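Local coordinates for ATP-dependent Clp protease proteolytic subunit (Listeria monocytogenes, PDB 4JCQ), which probably cleaves misfolded and other proteins as the serine-type proteolytic subunit of an ATP-dependent protease assembled from two stacked heptameric rings, at residues I30-A35 / H63-D68; I55-Q60 / G87-A92. One frame throughout, in Å; residues are numbered along the deposited sequence.

Contact 1 (I30-A35 / H63-D68); sequences INQELA and HVEAGD
A66 presses its single methyl against the beginning of the 30-35 segment, a simple case of how a small residue lets two helix starts approach closely. A66 CB lies 3.4 Å from N31 C, and A35, one helical turn further on, turns its own methyl to the same residue, A35 CB and A66 CB being 4.1 Å apart. I30 packs beside this pair: CG2 stands anti to the backbone N and rests 3.5 Å from G67 N, on the backbone of the first helical turn. The longer CG1 branch of I30 leads away from helix 64-76.

The polar part gathers on the carbonyl of I30. H63 N reaches I30 O at 2.7 Å in an almost straight bond (173° at the hydrogen), and the imidazole, seated at the start of the same helix, brings its edge to that oxygen, with ND1 making a weak second bond to I30 O at 3.3 Å. One acceptor thus receives both the backbone N-H and the ring N-H of H63, which would favour this rotation of the ring, though the second bond is weak. N31 caps helix 32-48: with chi1 at 52°, OD1 folds back to accept L34 N at 2.9 Å, nearly along the C=O axis. Q32 runs out alongside E65, but its amide nitrogen is bound by N58 and Q60 of a neighbouring subunit.

Strand 23-27, helix 32-48, strand 53-59 and helix 64-76 are successive beta-alpha units of the parallel sheet in the ClpP/crotonase fold, and this contact joins the starts of their two helices.

Contact 2 (I55-Q60 / G87-A92); sequences IFINSQ and GWVASA
The turn carrying the predicted nucleophile S91 follows a short strand, 88-90, that leans on the end of strand 53-59 through S59 and V89. The two strand axes cross at 72° and form a single parallel bridge, in which S59 N bonds to W88 O at 2.9 Å and A90 N returns to S59 O at 2.9 Å. On the side of V89, its CG2 branch lies against the backbone of strand 53-59, 3.7 Å from I57 O.

The indole of W88, one residue before the bridge, touches two side chains of 55-60. The aliphatic start of Q60 lies over one face, its CB 3.5 Å above the ring plane and offset toward the rim near CZ2. N58 comes in obliquely, near the CD1 corner: its side chain extends with CG anti to the backbone N (chi1 -179°), which carries OD1 to 3.1 Å from W88 CD1, and the amide stands at 82° to the indole plane. That oxygen does not bond to the indole N-H, and N58 ND2 donates to T69 OG1 of a neighbouring subunit and more weakly to E65 O there.

Past A90, a water donates to Q60 O at 2.9 Å and to S91 OG at 2.7 Å, linking Q60 to the serine. The serine hydroxyl also meets the backbone O of H116, consistent with the inactive catalytic triad reported for this structure. S91 has a positive phi and sits directly before helix 92-97, a strand-serine-helix geometry reminiscent of the nucleophile elbow.

In the fold
Contacts 1 and 2 interleave along the chain: strand 53-59 joins helix 32-48 to helix 64-76, and the centres of the contacts lie 13 Å apart. They meet directly where I30 CD1 of contact 1 packs 3.3 Å from S59 OG of contact 2, and the I30 side chain comes to about 8 Å from that of S91, nearest atoms. H116, the predicted active-site histidine, is closer still to the serine, about 4 Å between side chains. Across subunits the two regions are complementary: the N-terminal helix face of contact 1 abuts contact 2 of the adjacent subunit, as expected for neighbours within a heptameric ring.

Contact 1 (I30-A35 / H63-D68)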
loop_
_atom_site.group_PDB
_atom_site.type_symbol
_atom_site.label_atom_id
_atom_site.label_comp_id
_atom_site.label_asym_id
_atom_site.label_seq_id
_atom_site.Cartn_x
_atom_site.Cartn_y
_atom_site.Cartn_z
ATOM N N ILE H 30 -7.296 20.648 6.388
ATOM C CA ILE H 30 -6.072 21.079 7.060
ATOM C C ILE H 30 -5.867 20.211 8.301
ATOM O O ILE H 30 -6.595 20.332 9.286
ATOM C CB ILE H 30 -6.116 22.580 7.445
ATOM C CG1 ILE H 30 -6.480 23.458 6.233
ATOM C CG2 ILE H 30 -4.796 23.032 8.071
ATOM C CD1 ILE H 30 -5.574 23.296 5.022
ATOM N N ASN H 31 -4.889 19.314 8.228
ATOM C CA ASN H 31 -4.533 18.450 9.351
ATOM C C ASN H 31 -3.017 18.347 9.489
ATOM O O ASN H 31 -2.280 18.878 8.652
ATOM C CB ASN H 31 -5.185 17.063 9.218
ATOM C CG ASN H 31 -4.917 16.403 7.873
ATOM O OD1 ASN H 31 -3.836 16.534 7.298
ATOM N ND2 ASN H 31 -5.907 15.670 7.373
ATOM N N GLN H 32 -2.558 17.680 10.545
ATOM C CA GLN H 32 -1.125 17.570 10.835
ATOM C C GLN H 32 -0.347 16.867 9.718
ATOM O O GLN H 32 0.805 17.213 9.443
ATOM C CB GLN H 32 -0.894 16.893 12.194
ATOM C CG GLN H 32 -1.127 17.821 13.382
ATOM C CD GLN H 32 -1.171 17.098 14.718
ATOM O OE1 GLN H 32 -1.760 16.020 14.840
ATOM N NE2 GLN H 32 -0.558 17.699 15.735
ATOM N N GLU H 33 -0.990 15.899 9.070
ATOM C CA GLU H 33 -0.403 15.179 7.938
ATOM C C GLU H 33 -0.139 16.114 6.756
ATOM O O GLU H 33 0.938 16.083 6.153
ATOM C CB GLU H 33 -1.308 14.020 7.500
ATOM C CG GLU H 33 -1.430 12.879 8.508
ATOM C CD GLU H 33 -2.403 13.167 9.646
ATOM O OE1 GLU H 33 -2.263 12.529 10.713
ATOM O OE2 GLU H 33 -3.302 14.023 9.486
ATOM N N LEU H 34 -1.129 16.941 6.429
ATOM C CA LEU H 34 -0.984 17.943 5.378
ATOM C C LEU H 34 0.055 19.001 5.770
ATOM O O LEU H 34 0.874 19.406 4.940
ATOM C CB LEU H 34 -2.343 18.578 5.056
ATOM C CG LEU H 34 -2.566 19.488 3.837
ATOM C CD1 LEU H 34 -2.358 20.949 4.203
ATOM C CD2 LEU H 34 -1.742 19.105 2.611
ATOM N N ALA H 35 0.024 19.427 7.033
ATOM C CA ALA H 35 0.996 20.389 7.556
ATOM C C ALA H 35 2.436 19.892 7.395
ATOM O O ALA H 35 3.322 20.669 7.039
ATOM C CB ALA H 35 0.699 20.721 9.014
ATOM N N HIS H 63 -7.974 21.619 11.264
ATOM C CA HIS H 63 -7.435 21.745 12.619
ATOM C C HIS H 63 -6.632 23.005 12.776
ATOM O O HIS H 63 -5.713 23.266 11.992
ATOM C CB HIS H 63 -6.585 20.524 12.962
ATOM C CG HIS H 63 -7.362 19.228 12.995
ATOM N ND1 HIS H 63 -7.718 18.566 11.877
ATOM C CD2 HIS H 63 -7.840 18.473 14.064
ATOM C CE1 HIS H 63 -8.394 17.451 12.210
ATOM N NE2 HIS H 63 -8.467 17.395 13.549
ATOM N N VAL H 64 -6.970 23.791 13.797
ATOM C CA VAL H 64 -6.357 25.105 14.034
ATOM C C VAL H 64 -4.825 25.060 14.132
ATOM O O VAL H 64 -4.139 25.886 13.525
ATOM C CB VAL H 64 -6.992 25.830 15.257
ATOM C CG1 VAL H 64 -6.901 24.983 16.523
ATOM C CG2 VAL H 64 -6.368 27.206 15.472
ATOM N N GLU H 65 -4.297 24.085 14.871
ATOM C CA GLU H 65 -2.855 23.981 15.109
ATOM C C GLU H 65 -2.070 23.654 13.834
ATOM O O GLU H 65 -0.929 24.094 13.667
ATOM C CB GLU H 65 -2.548 22.969 16.227
ATOM C CG GLU H 65 -2.757 21.499 15.873
ATOM C CD GLU H 65 -4.211 21.047 15.913
ATOM O OE1 GLU H 65 -5.097 21.833 16.319
ATOM O OE2 GLU H 65 -4.470 19.886 15.533
ATOM N N ALA H 66 -2.692 22.887 12.942
ATOM C CA ALA H 66 -2.111 22.581 11.639
ATOM C C ALA H 66 -2.114 23.816 10.743
ATOM O O ALA H 66 -1.155 24.058 10.010
ATOM C CB ALA H 66 -2.867 21.441 10.978
ATOM N N GLY H 67 -3.198 24.589 10.807
ATOM C CA GLY H 67 -3.302 25.853 10.082
ATOM C C GLY H 67 -2.278 26.868 10.562
ATOM O O GLY H 67 -1.690 27.592 9.755
ATOM N N ASP H 68 -2.069 26.910 11.879
ATOM C CA ASP H 68 -1.076 27.794 12.496
ATOM C C ASP H 68 0.342 27.491 12.015
ATOM O O ASP H 68 1.112 28.407 11.720
ATOM C CB ASP H 68 -1.149 27.698 14.025
ATOM C CG ASP H 68 -2.378 28.383 14.603
ATOM O OD1 ASP H 68 -2.805 28.000 15.713
ATOM O OD2 ASP H 68 -2.920 29.306 13.955
#

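Contact 2 (I55-Q60 / G87-A92)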
loop_
_atom_site.group_PDB
_atom_site.type_symbol
_atom_site.label_atom_id
_atom_site.label_comp_id
_atom_site.label_asym_id
_atom_site.label_seq_id
_atom_site.Cartn_x
_atom_site.Cartn_y
_atom_site.Cartn_z
ATOM N N ILE H 55 1.362 29.130 -4.056
ATOM C CA ILE H 55 0.521 28.147 -3.381
ATOM C C ILE H 55 -0.927 28.279 -3.851
ATOM O O ILE H 55 -1.525 29.348 -3.736
ATOM C CB ILE H 55 0.585 28.280 -1.839
ATOM C CG1 ILE H 55 2.031 28.148 -1.336
ATOM C CG2 ILE H 55 -0.310 27.242 -1.177
ATOM C CD1 ILE H 55 2.188 28.285 0.166
ATOM N N PHE H 56 -1.472 27.193 -4.396
ATOM C CA PHE H 56 -2.895 27.113 -4.728
ATOM C C PHE H 56 -3.641 26.476 -3.560
ATOM O O PHE H 56 -3.302 25.369 -3.132
ATOM C CB PHE H 56 -3.121 26.299 -6.010
ATOM C CG PHE H 56 -2.618 26.972 -7.261
ATOM C CD1 PHE H 56 -1.300 26.811 -7.671
ATOM C CD2 PHE H 56 -3.467 27.755 -8.036
ATOM C CE1 PHE H 56 -0.833 27.428 -8.825
ATOM C CE2 PHE H 56 -3.008 28.377 -9.189
ATOM C CZ PHE H 56 -1.688 28.212 -9.586
ATOM N N ILE H 57 -4.647 27.181 -3.044
ATOM C CA ILE H 57 -5.388 26.728 -1.865
ATOM C C ILE H 57 -6.860 26.474 -2.188
ATOM O O ILE H 57 -7.581 27.379 -2.621
ATOM C CB ILE H 57 -5.294 27.730 -0.685
ATOM C CG1 ILE H 57 -3.833 28.034 -0.344
ATOM C CG2 ILE H 57 -6.021 27.183 0.542
ATOM C CD1 ILE H 57 -3.629 29.297 0.469
ATOM N N ASN H 58 -7.278 25.227 -1.981
ATOM C CA ASN H 58 -8.679 24.825 -2.037
ATOM C C ASN H 58 -8.974 24.051 -0.760
ATOM O O ASN H 58 -8.717 22.851 -0.687
ATOM C CB ASN H 58 -8.946 23.955 -3.280
ATOM C CG ASN H 58 -10.405 23.530 -3.413
ATOM O OD1 ASN H 58 -11.123 23.385 -2.425
ATOM N ND2 ASN H 58 -10.842 23.308 -4.646
ATOM N N SER H 59 -9.492 24.740 0.255
ATOM C CA SER H 59 -9.688 24.114 1.559
ATOM C C SER H 59 -10.848 24.685 2.361
ATOM O O SER H 59 -11.006 25.900 2.473
ATOM C CB SER H 59 -8.410 24.192 2.399
ATOM O OG SER H 59 -8.594 23.523 3.635
ATOM N N GLN H 60 -11.627 23.772 2.933
ATOM C CA GLN H 60 -12.728 24.083 3.833
ATOM C C GLN H 60 -12.231 24.372 5.256
ATOM O O GLN H 60 -13.008 24.775 6.123
ATOM C CB GLN H 60 -13.732 22.916 3.845
ATOM C CG GLN H 60 -13.186 21.587 4.381
ATOM C CD GLN H 60 -12.523 20.699 3.329
ATOM O OE1 GLN H 60 -11.855 21.174 2.400
ATOM N NE2 GLN H 60 -12.695 19.387 3.485
ATOM N N GLY H 87 -11.743 27.411 -5.793
ATOM C CA GLY H 87 -12.845 26.580 -5.294
ATOM C C GLY H 87 -13.457 27.170 -4.038
ATOM O O GLY H 87 -14.449 27.898 -4.103
ATOM N N TRP H 88 -12.875 26.845 -2.888
ATOM C CA TRP H 88 -13.209 27.541 -1.648
ATOM C C TRP H 88 -12.035 27.689 -0.723
ATOM O O TRP H 88 -11.082 26.908 -0.775
ATOM C CB TRP H 88 -14.431 26.942 -0.929
ATOM C CG TRP H 88 -14.353 25.484 -0.524
ATOM C CD1 TRP H 88 -13.240 24.641 -0.535
ATOM C CD2 TRP H 88 -15.446 24.657 0.016
ATOM N NE1 TRP H 88 -13.567 23.389 -0.075
ATOM C CE2 TRP H 88 -14.870 23.330 0.277
ATOM C CE3 TRP H 88 -16.793 24.874 0.292
ATOM C CZ2 TRP H 88 -15.631 22.285 0.786
ATOM C CZ3 TRP H 88 -17.549 23.811 0.810
ATOM C CH2 TRP H 88 -16.979 22.550 1.049
ATOM N N VAL H 89 -12.089 28.729 0.103
ATOM C CA VAL H 89 -11.075 28.996 1.117
ATOM C C VAL H 89 -11.822 29.410 2.378
ATOM O O VAL H 89 -12.441 30.477 2.416
ATOM C CB VAL H 89 -10.101 30.121 0.694
ATOM C CG1 VAL H 89 -9.029 30.337 1.758
ATOM C CG2 VAL H 89 -9.456 29.817 -0.653
ATOM N N ALA H 90 -11.783 28.559 3.400
ATOM C CA ALA H 90 -12.563 28.802 4.613
ATOM C C ALA H 90 -11.818 28.441 5.890
ATOM O O ALA H 90 -10.990 27.527 5.900
ATOM C CB ALA H 90 -13.887 28.050 4.549
ATOM N N SER H 91 -12.134 29.173 6.960
ATOM C CA SER H 91 -11.691 28.847 8.318
ATOM C C SER H 91 -10.165 28.761 8.439
ATOM O O SER H 91 -9.476 29.752 8.198
ATOM C CB SER H 91 -12.389 27.575 8.816
ATOM O OG SER H 91 -13.800 27.710 8.704
ATOM N N ALA H 92 -9.637 27.591 8.801
ATOM C CA ALA H 92 -8.182 27.404 8.892
ATOM C C ALA H 92 -7.496 27.650 7.546
ATOM O O ALA H 92 -6.335 28.059 7.499
ATOM C CB ALA H 92 -7.844 26.018 9.423
HETATM O O HOH W 1 -15.300 25.906 7.467
#